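Local structure of protein A52 (Vaccinia virus, 2VVW) at residues Tyr28-Leu37 and Ile103-Arg114. The protein is a Bcl-2-like immunomodulator that binds host TRAF6 and IRAK2, activating p38 and inhibiting NF-kappa-B signalling to suppress the innate immune response. Sequence-based numbering, arbitrary orientation.
Sequences YFMYRGLLGL and IGLCACVVDVWR
Arg32 turns its CG away from its own backbone N (chi1 -178°) and runs straight out to NE, which lays its guanidinium beside Asp111. The two charged planes are nearly coplanar, 15° apart, and the grip is side-on: Arg32 NE reaches Asp111 OD1 at 2.9 Å and Arg32 NH2 reaches Asp111 OD2 at 2.8 Å, both on syn sides. Ala107 CB covers the centre of one guanidinium face and Leu37 CD2 lies over the other, while Arg32 NH1 gives a hydrogen bond to Tyr28 OH, so its rotation is fixed. In the conformer described, one of two, Arg114 bends at chi3 to bring NH1 to the anti side of Asp111 OD1, tilted out of the carboxylate plane; the same NH1 gives a hydrogen bond to Arg32 O, from above the carbonyl plane. Its guanidinium lies over Gly36 CA, just past the helix end. Val110 CG2 packs on Gly33 CA at 3.5 Å, and Phe29 CE1 meets Cys106 CB at 3.4 Å. Segments 28-35 and 103-114 run at 35° to each other within the Bcl-2-like helical bundle. Asp52 of helix 51-59 also salt-bridges Arg32 NH2, helix 43-49 packs on Tyr28, and Met30 and Leu34 face the second subunit.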
loop_
_atom_site.group_PDB
_atom_site.type_symbol
_atom_site.label_atom_id
_atom_site.label_comp_id
_atom_site.label_asym_id
_atom_site.label_seq_id
_atom_site.Cartn_x
_atom_site.Cartn_y
_atom_site.Cartn_z
ATOM N N TYR A 28 5.192 0.940 -6.225
ATOM C CA TYR A 28 4.750 0.854 -7.625
ATOM C C TYR A 28 3.664 -0.214 -7.822
ATOM O O TYR A 28 2.593 0.037 -8.374
ATOM C CB TYR A 28 5.950 0.537 -8.517
ATOM C CG TYR A 28 5.598 0.374 -9.970
ATOM C CD1 TYR A 28 5.223 1.484 -10.742
ATOM C CD2 TYR A 28 5.611 -0.880 -10.574
ATOM C CE1 TYR A 28 4.892 1.357 -12.063
ATOM C CE2 TYR A 28 5.283 -1.020 -11.913
ATOM C CZ TYR A 28 4.918 0.104 -12.654
ATOM O OH TYR A 28 4.593 -0.020 -13.984
ATOM N N PHE A 29 3.934 -1.413 -7.344
ATOM C CA PHE A 29 2.939 -2.476 -7.428
ATOM C C PHE A 29 1.698 -2.227 -6.584
ATOM O O PHE A 29 0.589 -2.533 -7.023
ATOM C CB PHE A 29 3.572 -3.837 -7.150
ATOM C CG PHE A 29 4.531 -4.263 -8.223
ATOM C CD1 PHE A 29 4.112 -4.404 -9.532
ATOM C CD2 PHE A 29 5.852 -4.511 -7.935
ATOM C CE1 PHE A 29 4.999 -4.795 -10.521
ATOM C CE2 PHE A 29 6.735 -4.893 -8.926
ATOM C CZ PHE A 29 6.314 -5.031 -10.208
ATOM N N MET A 30 1.868 -1.600 -5.423
ATOM C CA MET A 30 0.730 -1.239 -4.580
ATOM C C MET A 30 -0.152 -0.251 -5.317
ATOM O O MET A 30 -1.339 -0.473 -5.454
ATOM C CB MET A 30 1.224 -0.618 -3.277
ATOM C CG MET A 30 0.168 -0.049 -2.372
ATOM S SD MET A 30 0.932 0.842 -1.007
ATOM C CE MET A 30 1.470 2.375 -1.817
ATOM N N TYR A 31 0.445 0.824 -5.816
ATOM C CA TYR A 31 -0.356 1.886 -6.430
ATOM C C TYR A 31 -0.975 1.466 -7.773
ATOM O O TYR A 31 -2.147 1.784 -8.062
ATOM C CB TYR A 31 0.471 3.161 -6.591
ATOM C CG TYR A 31 0.632 3.988 -5.331
ATOM C CD1 TYR A 31 -0.479 4.540 -4.691
ATOM C CD2 TYR A 31 1.902 4.252 -4.788
ATOM C CE1 TYR A 31 -0.357 5.305 -3.533
ATOM C CE2 TYR A 31 2.037 5.049 -3.618
ATOM C CZ TYR A 31 0.909 5.551 -2.998
ATOM O OH TYR A 31 1.017 6.342 -1.880
ATOM N N ARG A 32 -0.193 0.783 -8.609
ATOM C CA ARG A 32 -0.702 0.297 -9.879
ATOM C C ARG A 32 -1.740 -0.811 -9.651
ATOM O O ARG A 32 -2.812 -0.820 -10.271
ATOM C CB ARG A 32 0.431 -0.198 -10.770
ATOM C CG ARG A 32 -0.048 -0.664 -12.138
ATOM C CD ARG A 32 1.091 -0.749 -13.144
ATOM N NE ARG A 32 0.638 -1.369 -14.390
ATOM C CZ ARG A 32 1.281 -1.297 -15.549
ATOM N NH1 ARG A 32 2.406 -0.619 -15.654
ATOM N NH2 ARG A 32 0.774 -1.895 -16.620
ATOM N N GLY A 33 -1.444 -1.721 -8.742
ATOM C CA GLY A 33 -2.378 -2.795 -8.402
ATOM C C GLY A 33 -3.699 -2.378 -7.759
ATOM O O GLY A 33 -4.700 -3.095 -7.900
ATOM N N LEU A 34 -3.715 -1.239 -7.050
ATOM C CA LEU A 34 -4.914 -0.789 -6.346
ATOM C C LEU A 34 -5.616 0.365 -7.047
ATOM O O LEU A 34 -6.844 0.371 -7.098
ATOM C CB LEU A 34 -4.614 -0.432 -4.873
ATOM C CG LEU A 34 -4.065 -1.564 -3.984
ATOM C CD1 LEU A 34 -3.890 -1.083 -2.491
ATOM C CD2 LEU A 34 -4.873 -2.861 -4.043
ATOM N N LEU A 35 -4.858 1.317 -7.600
ATOM C CA LEU A 35 -5.451 2.487 -8.273
ATOM C C LEU A 35 -5.479 2.387 -9.794
ATOM O O LEU A 35 -6.303 3.016 -10.432
ATOM C CB LEU A 35 -4.698 3.769 -7.912
ATOM C CG LEU A 35 -4.564 4.120 -6.437
ATOM C CD1 LEU A 35 -3.798 5.392 -6.308
ATOM C CD2 LEU A 35 -5.927 4.200 -5.790
ATOM N N GLY A 36 -4.532 1.670 -10.378
ATOM C CA GLY A 36 -4.431 1.590 -11.826
ATOM C C GLY A 36 -3.695 2.754 -12.462
ATOM O O GLY A 36 -2.990 3.495 -11.790
ATOM N N LEU A 37 -3.872 2.912 -13.772
ATOM C CA LEU A 37 -3.035 3.816 -14.576
ATOM C C LEU A 37 -3.686 5.143 -14.974
ATOM O O LEU A 37 -3.008 5.988 -15.541
ATOM C CB LEU A 37 -2.573 3.091 -15.841
ATOM C CG LEU A 37 -1.715 1.837 -15.652
ATOM C CD1 LEU A 37 -1.486 1.158 -17.008
ATOM C CD2 LEU A 37 -0.390 2.194 -14.991
ATOM N N ILE A 103 9.849 -7.223 -14.201
ATOM C CA ILE A 103 9.126 -6.185 -13.472
ATOM C C ILE A 103 7.931 -5.744 -14.316
ATOM O O ILE A 103 6.815 -5.622 -13.814
ATOM C CB ILE A 103 10.029 -4.984 -13.125
ATOM C CG1 ILE A 103 10.970 -5.329 -11.967
ATOM C CG2 ILE A 103 9.213 -3.764 -12.736
ATOM C CD1 ILE A 103 12.161 -4.340 -11.832
ATOM N N GLY A 104 8.152 -5.556 -15.604
ATOM C CA GLY A 104 7.055 -5.209 -16.506
ATOM C C GLY A 104 5.968 -6.269 -16.580
ATOM O O GLY A 104 4.801 -5.945 -16.757
ATOM N N LEU A 105 6.367 -7.536 -16.459
ATOM C CA LEU A 105 5.445 -8.666 -16.485
ATOM C C LEU A 105 4.553 -8.638 -15.247
ATOM O O LEU A 105 3.345 -8.781 -15.349
ATOM C CB LEU A 105 6.231 -9.979 -16.537
ATOM C CG LEU A 105 5.446 -11.296 -16.467
ATOM C CD1 LEU A 105 4.768 -11.584 -17.795
ATOM C CD2 LEU A 105 6.376 -12.439 -16.050
ATOM N N CYS A 106 5.164 -8.462 -14.082
ATOM C CA CYS A 106 4.429 -8.302 -12.822
ATOM C C CYS A 106 3.380 -7.208 -12.945
ATOM O O CYS A 106 2.234 -7.379 -12.525
ATOM C CB CYS A 106 5.404 -7.957 -11.695
ATOM S SG CYS A 106 6.395 -9.364 -11.244
ATOM N N ALA A 107 3.796 -6.088 -13.522
ATOM C CA ALA A 107 2.934 -4.920 -13.727
ATOM C C ALA A 107 1.728 -5.226 -14.593
ATOM O O ALA A 107 0.590 -4.786 -14.302
ATOM C CB ALA A 107 3.726 -3.810 -14.357
ATOM N N CYS A 108 1.972 -5.910 -15.701
ATOM C CA CYS A 108 0.888 -6.276 -16.610
ATOM C C CYS A 108 -0.048 -7.300 -15.951
ATOM O O CYS A 108 -1.237 -7.277 -16.176
ATOM C CB CYS A 108 1.448 -6.806 -17.934
ATOM S SG CYS A 108 2.281 -5.521 -18.933
ATOM N N VAL A 109 0.500 -8.188 -15.133
ATOM C CA VAL A 109 -0.304 -9.170 -14.398
ATOM C C VAL A 109 -1.148 -8.490 -13.311
ATOM O O VAL A 109 -2.338 -8.782 -13.167
ATOM C CB VAL A 109 0.593 -10.293 -13.790
ATOM C CG1 VAL A 109 -0.186 -11.173 -12.815
ATOM C CG2 VAL A 109 1.218 -11.134 -14.921
ATOM N N VAL A 110 -0.550 -7.563 -12.562
ATOM C CA VAL A 110 -1.294 -6.869 -11.522
ATOM C C VAL A 110 -2.498 -6.113 -12.117
ATOM O O VAL A 110 -3.525 -6.002 -11.468
ATOM C CB VAL A 110 -0.374 -5.946 -10.641
ATOM C CG1 VAL A 110 -0.250 -4.524 -11.215
ATOM C CG2 VAL A 110 -0.882 -5.899 -9.216
ATOM N N ASP A 111 -2.403 -5.653 -13.365
ATOM C CA ASP A 111 -3.554 -5.008 -14.001
ATOM C C ASP A 111 -4.731 -5.949 -14.118
ATOM O O ASP A 111 -5.870 -5.532 -13.957
ATOM C CB ASP A 111 -3.261 -4.528 -15.424
ATOM C CG ASP A 111 -2.209 -3.457 -15.500
ATOM O OD1 ASP A 111 -1.949 -2.756 -14.508
ATOM O OD2 ASP A 111 -1.648 -3.315 -16.603
ATOM N N VAL A 112 -4.452 -7.197 -14.493
ATOM C CA VAL A 112 -5.506 -8.186 -14.690
ATOM C C VAL A 112 -6.222 -8.402 -13.366
ATOM O O VAL A 112 -7.444 -8.439 -13.307
ATOM C CB VAL A 112 -4.946 -9.539 -15.255
ATOM C CG1 VAL A 112 -6.016 -10.631 -15.283
ATOM C CG2 VAL A 112 -4.368 -9.339 -16.656
ATOM N N TRP A 113 -5.454 -8.568 -12.299
ATOM C CA TRP A 113 -6.032 -8.770 -10.978
ATOM C C TRP A 113 -6.818 -7.574 -10.451
ATOM O O TRP A 113 -7.906 -7.750 -9.870
ATOM C CB TRP A 113 -4.943 -9.182 -10.005
ATOM C CG TRP A 113 -4.365 -10.530 -10.273
ATOM C CD1 TRP A 113 -4.980 -11.608 -10.863
ATOM C CD2 TRP A 113 -3.045 -10.971 -9.923
ATOM N NE1 TRP A 113 -4.120 -12.689 -10.881
ATOM C CE2 TRP A 113 -2.926 -12.320 -10.330
ATOM C CE3 TRP A 113 -1.940 -10.348 -9.326
ATOM C CZ2 TRP A 113 -1.750 -13.057 -10.147
ATOM C CZ3 TRP A 113 -0.786 -11.095 -9.123
ATOM C CH2 TRP A 113 -0.706 -12.434 -9.548
ATOM N N ARG A 114 -6.313 -6.363 -10.684
ATOM C CA ARG A 114 -7.044 -5.168 -10.285
ATOM C C ARG A 114 -8.392 -5.157 -10.961
ATOM O O ARG A 114 -9.435 -4.928 -10.317
ATOM C CB ARG A 114 -6.256 -3.916 -10.658
ATOM C CG ARG A 114 -6.828 -2.619 -10.085
ATOM C CD ARG A 114 -6.094 -1.403 -10.659
ATOM N NE ARG A 114 -6.244 -1.345 -12.110
ATOM C CZ ARG A 114 -5.285 -1.563 -13.015
ATOM N NH1 ARG A 114 -4.016 -1.824 -12.668
ATOM N NH2 ARG A 114 -5.609 -1.486 -14.301
#